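Local coordinates for octopine dehydrogenase (Pecten maximus, PDB 3C7A), which catalyses the reductive condensation of L-arginine with pyruvate to D-octopine, oxidising NADH to NAD(+), and the reverse dehydrogenation, at residues A[2-14]-A[24-36]. Sequence-based numbering, arbitrary orientation.
Sequences TVKVCVCGGGNGA and RDGVEVRVLTLFA. With NAD (nicotinamide-adenine-dinucleotide), chain B; EDO (1,2-ethanediol), chain G.
Val3 N donates to Gly26 O and Val3 O accepts from Glu28 N, opening the parallel ladder of the first beta-alpha-beta unit of the Rossmann fold. Strands 3-8 and 27-32 run on through Val5 and Val7, each giving its N-H and C=O to the neighbouring strand, until Gly9 N closes the series on Leu32 O at 3.0 Å. Alternate residues turn their backbone polar groups the other way: Lys4 bonds Asp84, Cys6 bonds Val85 and Ile87, and Cys8 bonds Ile87. On the valine face, Val5 CG2 meets Val27 CG1 at 4.2 Å. On the other, Arg30 NH1 reaches Glu28 OE2 at 2.8 Å, the carboxylate lying at the guanidinium edge, while Arg30 NE donates to Ala79 O.

In the glycine-rich turn, Asn12 N donates to NAD O2A on one phosphate, nearly straight (171°), and Gly13 N to NAD O2N on the other. With CG beside its own backbone N (chi1 -63°), Asn12 donates from ND2 to NAD O1N at 3.2 Å, and OD1 accepts from Ile150 N. Replacing this side chain with an alanine is likely to leave both partners unmatched. Thr33 OG1 is hydrogen-bonded to Glu38 OE1, which also bonds NAD, and Phe35 lays one ring face against the adenine, CD1 3.5 Å from NAD C2A.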
loop_
_atom_site.group_PDB
_atom_site.type_symbol
_atom_site.label_atom_id
_atom_site.label_comp_id
_atom_site.label_asym_id
_atom_site.label_seq_id
_atom_site.Cartn_x
_atom_site.Cartn_y
_atom_site.Cartn_z
ATOM N N THR A 2 25.138 -2.687 17.707
ATOM C CA THR A 2 24.799 -2.930 16.276
ATOM C C THR A 2 23.304 -3.215 16.114
ATOM O O THR A 2 22.754 -4.086 16.795
ATOM C CB THR A 2 25.620 -4.109 15.693
ATOM O OG1 THR A 2 26.984 -4.007 16.120
ATOM C CG2 THR A 2 25.571 -4.111 14.165
ATOM N N VAL A 3 22.658 -2.466 15.220
ATOM C CA VAL A 3 21.255 -2.694 14.862
ATOM C C VAL A 3 21.194 -3.573 13.608
ATOM O O VAL A 3 21.830 -3.266 12.596
ATOM C CB VAL A 3 20.493 -1.358 14.627
ATOM C CG1 VAL A 3 19.027 -1.613 14.293
ATOM C CG2 VAL A 3 20.604 -0.446 15.849
ATOM N N LYS A 4 20.430 -4.663 13.687
ATOM C CA LYS A 4 20.338 -5.644 12.599
ATOM C C LYS A 4 19.004 -5.560 11.844
ATOM O O LYS A 4 17.933 -5.620 12.456
ATOM C CB LYS A 4 20.581 -7.059 13.141
ATOM C CG LYS A 4 21.997 -7.266 13.675
ATOM C CD LYS A 4 22.109 -8.478 14.579
ATOM C CE LYS A 4 23.508 -8.570 15.177
ATOM N NZ LYS A 4 23.674 -9.747 16.075
ATOM N N VAL A 5 19.089 -5.425 10.517
ATOM C CA VAL A 5 17.924 -5.153 9.654
ATOM C C VAL A 5 17.811 -6.148 8.483
ATOM O O VAL A 5 18.788 -6.384 7.766
ATOM C CB VAL A 5 17.974 -3.695 9.084
ATOM C CG1 VAL A 5 16.741 -3.381 8.235
ATOM C CG2 VAL A 5 18.122 -2.663 10.203
ATOM N N CYS A 6 16.617 -6.715 8.293
ATOM C CA CYS A 6 16.322 -7.591 7.145
ATOM C C CYS A 6 15.327 -6.947 6.167
ATOM O O CYS A 6 14.227 -6.546 6.563
ATOM C CB CYS A 6 15.801 -8.959 7.616
ATOM S SG CYS A 6 15.305 -10.124 6.290
ATOM N N VAL A 7 15.726 -6.859 4.897
ATOM C CA VAL A 7 14.881 -6.318 3.820
ATOM C C VAL A 7 14.328 -7.456 2.945
ATOM O O VAL A 7 15.089 -8.301 2.470
ATOM C CB VAL A 7 15.663 -5.303 2.927
ATOM C CG1 VAL A 7 14.764 -4.709 1.845
ATOM C CG2 VAL A 7 16.289 -4.191 3.769
ATOM N N CYS A 8 13.009 -7.464 2.735
ATOM C CA CYS A 8 12.341 -8.506 1.941
ATOM C C CYS A 8 11.912 -7.996 0.554
ATOM O O CYS A 8 11.108 -7.062 0.452
ATOM C CB CYS A 8 11.124 -9.068 2.700
ATOM S SG CYS A 8 11.462 -9.806 4.340
ATOM N N GLY A 9 12.450 -8.611 -0.503
ATOM C CA GLY A 9 12.113 -8.250 -1.894
ATOM C C GLY A 9 13.300 -8.029 -2.826
ATOM O O GLY A 9 14.454 -8.107 -2.398
ATOM N N GLY A 10 13.018 -7.742 -4.099
ATOM C CA GLY A 10 14.076 -7.514 -5.096
ATOM C C GLY A 10 13.777 -6.598 -6.279
ATOM O O GLY A 10 14.395 -6.737 -7.340
ATOM N N GLY A 11 12.850 -5.655 -6.103
ATOM C CA GLY A 11 12.460 -4.725 -7.176
ATOM C C GLY A 11 13.044 -3.326 -7.045
ATOM O O GLY A 11 14.119 -3.150 -6.465
ATOM N N ASN A 12 12.335 -2.332 -7.590
ATOM C CA ASN A 12 12.766 -0.924 -7.544
ATOM C C ASN A 12 12.959 -0.405 -6.113
ATOM O O ASN A 12 13.958 0.257 -5.811
ATOM C CB ASN A 12 11.776 -0.009 -8.288
ATOM C CG ASN A 12 11.679 -0.312 -9.782
ATOM O OD1 ASN A 12 12.688 -0.460 -10.475
ATOM N ND2 ASN A 12 10.452 -0.378 -10.287
ATOM N N GLY A 13 11.995 -0.713 -5.243
ATOM C CA GLY A 13 12.018 -0.278 -3.844
ATOM C C GLY A 13 13.087 -0.948 -2.997
ATOM O O GLY A 13 13.725 -0.295 -2.168
ATOM N N ALA A 14 13.286 -2.249 -3.210
ATOM C CA ALA A 14 14.268 -3.032 -2.449
ATOM C C ALA A 14 15.721 -2.662 -2.762
ATOM O O ALA A 14 16.575 -2.698 -1.869
ATOM C CB ALA A 14 14.037 -4.527 -2.655
ATOM N N ARG A 24 25.154 3.441 6.561
ATOM C CA ARG A 24 25.144 4.054 7.897
ATOM C C ARG A 24 26.049 3.310 8.884
ATOM O O ARG A 24 26.081 2.077 8.901
ATOM C CB ARG A 24 23.714 4.128 8.465
ATOM C CG ARG A 24 22.610 4.548 7.479
ATOM C CD ARG A 24 22.745 5.994 7.000
ATOM N NE ARG A 24 21.639 6.371 6.120
ATOM C CZ ARG A 24 21.594 7.476 5.378
ATOM N NH1 ARG A 24 22.603 8.341 5.390
ATOM N NH2 ARG A 24 20.534 7.715 4.614
ATOM N N ASP A 25 26.771 4.069 9.710
ATOM C CA ASP A 25 27.644 3.503 10.745
ATOM C C ASP A 25 26.848 2.798 11.847
ATOM O O ASP A 25 25.903 3.364 12.403
ATOM C CB ASP A 25 28.534 4.591 11.362
ATOM C CG ASP A 25 29.652 5.046 10.431
ATOM O OD1 ASP A 25 30.118 4.247 9.588
ATOM O OD2 ASP A 25 30.078 6.213 10.554
ATOM N N GLY A 26 27.236 1.560 12.148
ATOM C CA GLY A 26 26.611 0.771 13.213
ATOM C C GLY A 26 25.377 -0.026 12.815
ATOM O O GLY A 26 24.535 -0.334 13.665
ATOM N N VAL A 27 25.273 -0.368 11.529
ATOM C CA VAL A 27 24.129 -1.124 10.996
ATOM C C VAL A 27 24.598 -2.315 10.140
ATOM O O VAL A 27 25.539 -2.185 9.352
ATOM C CB VAL A 27 23.172 -0.210 10.161
ATOM C CG1 VAL A 27 21.984 -0.996 9.610
ATOM C CG2 VAL A 27 22.675 0.973 10.993
ATOM N N GLU A 28 23.936 -3.463 10.310
ATOM C CA GLU A 28 24.181 -4.670 9.505
ATOM C C GLU A 28 22.917 -5.075 8.725
ATOM O O GLU A 28 21.847 -5.257 9.316
ATOM C CB GLU A 28 24.661 -5.822 10.403
ATOM C CG GLU A 28 24.893 -7.155 9.688
ATOM C CD GLU A 28 25.175 -8.307 10.647
ATOM O OE1 GLU A 28 26.245 -8.306 11.296
ATOM O OE2 GLU A 28 24.330 -9.223 10.743
ATOM N N VAL A 29 23.050 -5.223 7.404
ATOM C CA VAL A 29 21.904 -5.474 6.512
ATOM C C VAL A 29 21.931 -6.870 5.869
ATOM O O VAL A 29 22.961 -7.298 5.339
ATOM C CB VAL A 29 21.799 -4.387 5.393
ATOM C CG1 VAL A 29 20.655 -4.689 4.421
ATOM C CG2 VAL A 29 21.624 -2.994 5.996
ATOM N N ARG A 30 20.789 -7.561 5.919
ATOM C CA ARG A 30 20.593 -8.842 5.228
ATOM C C ARG A 30 19.415 -8.765 4.250
ATOM O O ARG A 30 18.374 -8.192 4.573
ATOM C CB ARG A 30 20.364 -9.977 6.235
ATOM C CG ARG A 30 21.510 -10.175 7.217
ATOM C CD ARG A 30 21.410 -11.494 7.966
ATOM N NE ARG A 30 20.415 -11.475 9.041
ATOM C CZ ARG A 30 20.598 -10.921 10.239
ATOM N NH1 ARG A 30 21.738 -10.307 10.535
ATOM N NH2 ARG A 30 19.629 -10.972 11.142
ATOM N N VAL A 31 19.586 -9.342 3.059
ATOM C CA VAL A 31 18.549 -9.322 2.016
ATOM C C VAL A 31 17.975 -10.725 1.766
ATOM O O VAL A 31 18.727 -11.686 1.574
ATOM C CB VAL A 31 19.083 -8.713 0.679
ATOM C CG1 VAL A 31 17.983 -8.651 -0.382
ATOM C CG2 VAL A 31 19.667 -7.325 0.907
ATOM N N LEU A 32 16.644 -10.825 1.773
ATOM C CA LEU A 32 15.931 -12.082 1.506
ATOM C C LEU A 32 14.924 -11.932 0.356
ATOM O O LEU A 32 14.106 -11.006 0.358
ATOM C CB LEU A 32 15.214 -12.572 2.778
ATOM C CG LEU A 32 14.337 -13.835 2.726
ATOM C CD1 LEU A 32 15.179 -15.108 2.689
ATOM C CD2 LEU A 32 13.363 -13.879 3.901
ATOM N N THR A 33 14.996 -12.845 -0.617
ATOM C CA THR A 33 14.023 -12.921 -1.725
ATOM C C THR A 33 13.646 -14.372 -2.060
ATOM O O THR A 33 14.511 -15.251 -2.114
ATOM C CB THR A 33 14.500 -12.162 -3.007
ATOM O OG1 THR A 33 13.638 -12.479 -4.110
ATOM C CG2 THR A 33 15.940 -12.523 -3.377
ATOM N N LEU A 34 12.353 -14.608 -2.287
ATOM C CA LEU A 34 11.823 -15.965 -2.483
ATOM C C LEU A 34 11.300 -16.255 -3.903
ATOM O O LEU A 34 10.622 -17.266 -4.123
ATOM C CB LEU A 34 10.723 -16.264 -1.448
ATOM C CG LEU A 34 11.029 -16.163 0.054
ATOM C CD1 LEU A 34 9.735 -16.167 0.865
ATOM C CD2 LEU A 34 11.965 -17.273 0.528
ATOM N N PHE A 35 11.620 -15.380 -4.856
ATOM C CA PHE A 35 11.169 -15.539 -6.245
ATOM C C PHE A 35 12.144 -16.405 -7.054
ATOM O O PHE A 35 13.108 -15.898 -7.635
ATOM C CB PHE A 35 10.947 -14.163 -6.896
ATOM C CG PHE A 35 10.376 -14.217 -8.299
ATOM C CD1 PHE A 35 9.352 -15.105 -8.629
ATOM C CD2 PHE A 35 10.845 -13.347 -9.280
ATOM C CE1 PHE A 35 8.826 -15.144 -9.921
ATOM C CE2 PHE A 35 10.322 -13.372 -10.571
ATOM C CZ PHE A 35 9.310 -14.275 -10.894
ATOM N N ALA A 36 11.872 -17.712 -7.084
ATOM C CA ALA A 36 12.748 -18.708 -7.722
ATOM C C ALA A 36 14.204 -18.586 -7.245
ATOM O O ALA A 36 14.460 -18.634 -6.040
ATOM C CB ALA A 36 12.643 -18.641 -9.257
HETATM P PA NAD B . 8.337 -3.962 -8.389
HETATM O O1A NAD B . 7.391 -4.200 -9.501
HETATM O O2A NAD B . 9.589 -3.346 -8.886
HETATM O O5B NAD B . 8.646 -5.349 -7.620
HETATM C C5B NAD B . 9.076 -6.509 -8.309
HETATM C C4B NAD B . 9.546 -7.566 -7.310
HETATM O O4B NAD B . 8.437 -8.245 -6.743
HETATM C C3B NAD B . 10.414 -8.644 -7.948
HETATM O O3B NAD B . 11.788 -8.342 -7.869
HETATM C C2B NAD B . 10.069 -9.898 -7.167
HETATM O O2B NAD B . 10.937 -10.080 -6.071
HETATM C C1B NAD B . 8.657 -9.644 -6.666
HETATM N N9A NAD B . 7.720 -10.381 -7.540
HETATM C C8A NAD B . 7.157 -9.913 -8.703
HETATM N N7A NAD B . 6.370 -10.878 -9.227
HETATM C C5A NAD B . 6.420 -11.960 -8.420
HETATM C C6A NAD B . 5.804 -13.206 -8.495
HETATM N N6A NAD B . 5.210 -13.574 -9.629
HETATM N N1A NAD B . 6.042 -14.144 -7.502
HETATM C C2A NAD B . 6.886 -13.838 -6.448
HETATM N N3A NAD B . 7.495 -12.596 -6.386
HETATM C C4A NAD B . 7.266 -11.667 -7.355
HETATM O O3 NAD B . 7.611 -3.037 -7.274
HETATM P PN NAD B . 8.224 -1.634 -6.757
HETATM O O1N NAD B . 8.389 -0.740 -7.925
HETATM O O2N NAD B . 9.386 -1.911 -5.880
HETATM O O5D NAD B . 7.045 -1.000 -5.855
HETATM C C5D NAD B . 6.496 -1.649 -4.725
HETATM C C4D NAD B . 5.134 -1.037 -4.384
HETATM O O4D NAD B . 5.233 0.372 -4.215
HETATM C C3D NAD B . 4.111 -1.289 -5.484
HETATM O O3D NAD B . 2.905 -1.734 -4.903
HETATM C C2D NAD B . 3.929 0.064 -6.151
HETATM O O2D NAD B . 2.606 0.249 -6.600
HETATM C C1D NAD B . 4.309 1.052 -5.052
HETATM N N1N NAD B . 4.865 2.328 -5.567
HETATM C C2N NAD B . 5.930 2.353 -6.438
HETATM C C3N NAD B . 6.440 3.569 -6.905
HETATM C C7N NAD B . 7.748 3.603 -7.654
HETATM O O7N NAD B . 8.176 4.754 -8.173
HETATM N N7N NAD B . 8.505 2.421 -7.800
HETATM C C4N NAD B . 5.855 4.764 -6.476
HETATM C C5N NAD B . 4.778 4.733 -5.590
HETATM C C6N NAD B . 4.297 3.503 -5.143
HETATM C C1 EDO G . 24.561 -13.592 8.400
HETATM O O1 EDO G . 25.844 -13.482 7.773
HETATM C C2 EDO G . 24.730 -13.560 9.914
HETATM O O2 EDO G . 25.344 -12.325 10.298
#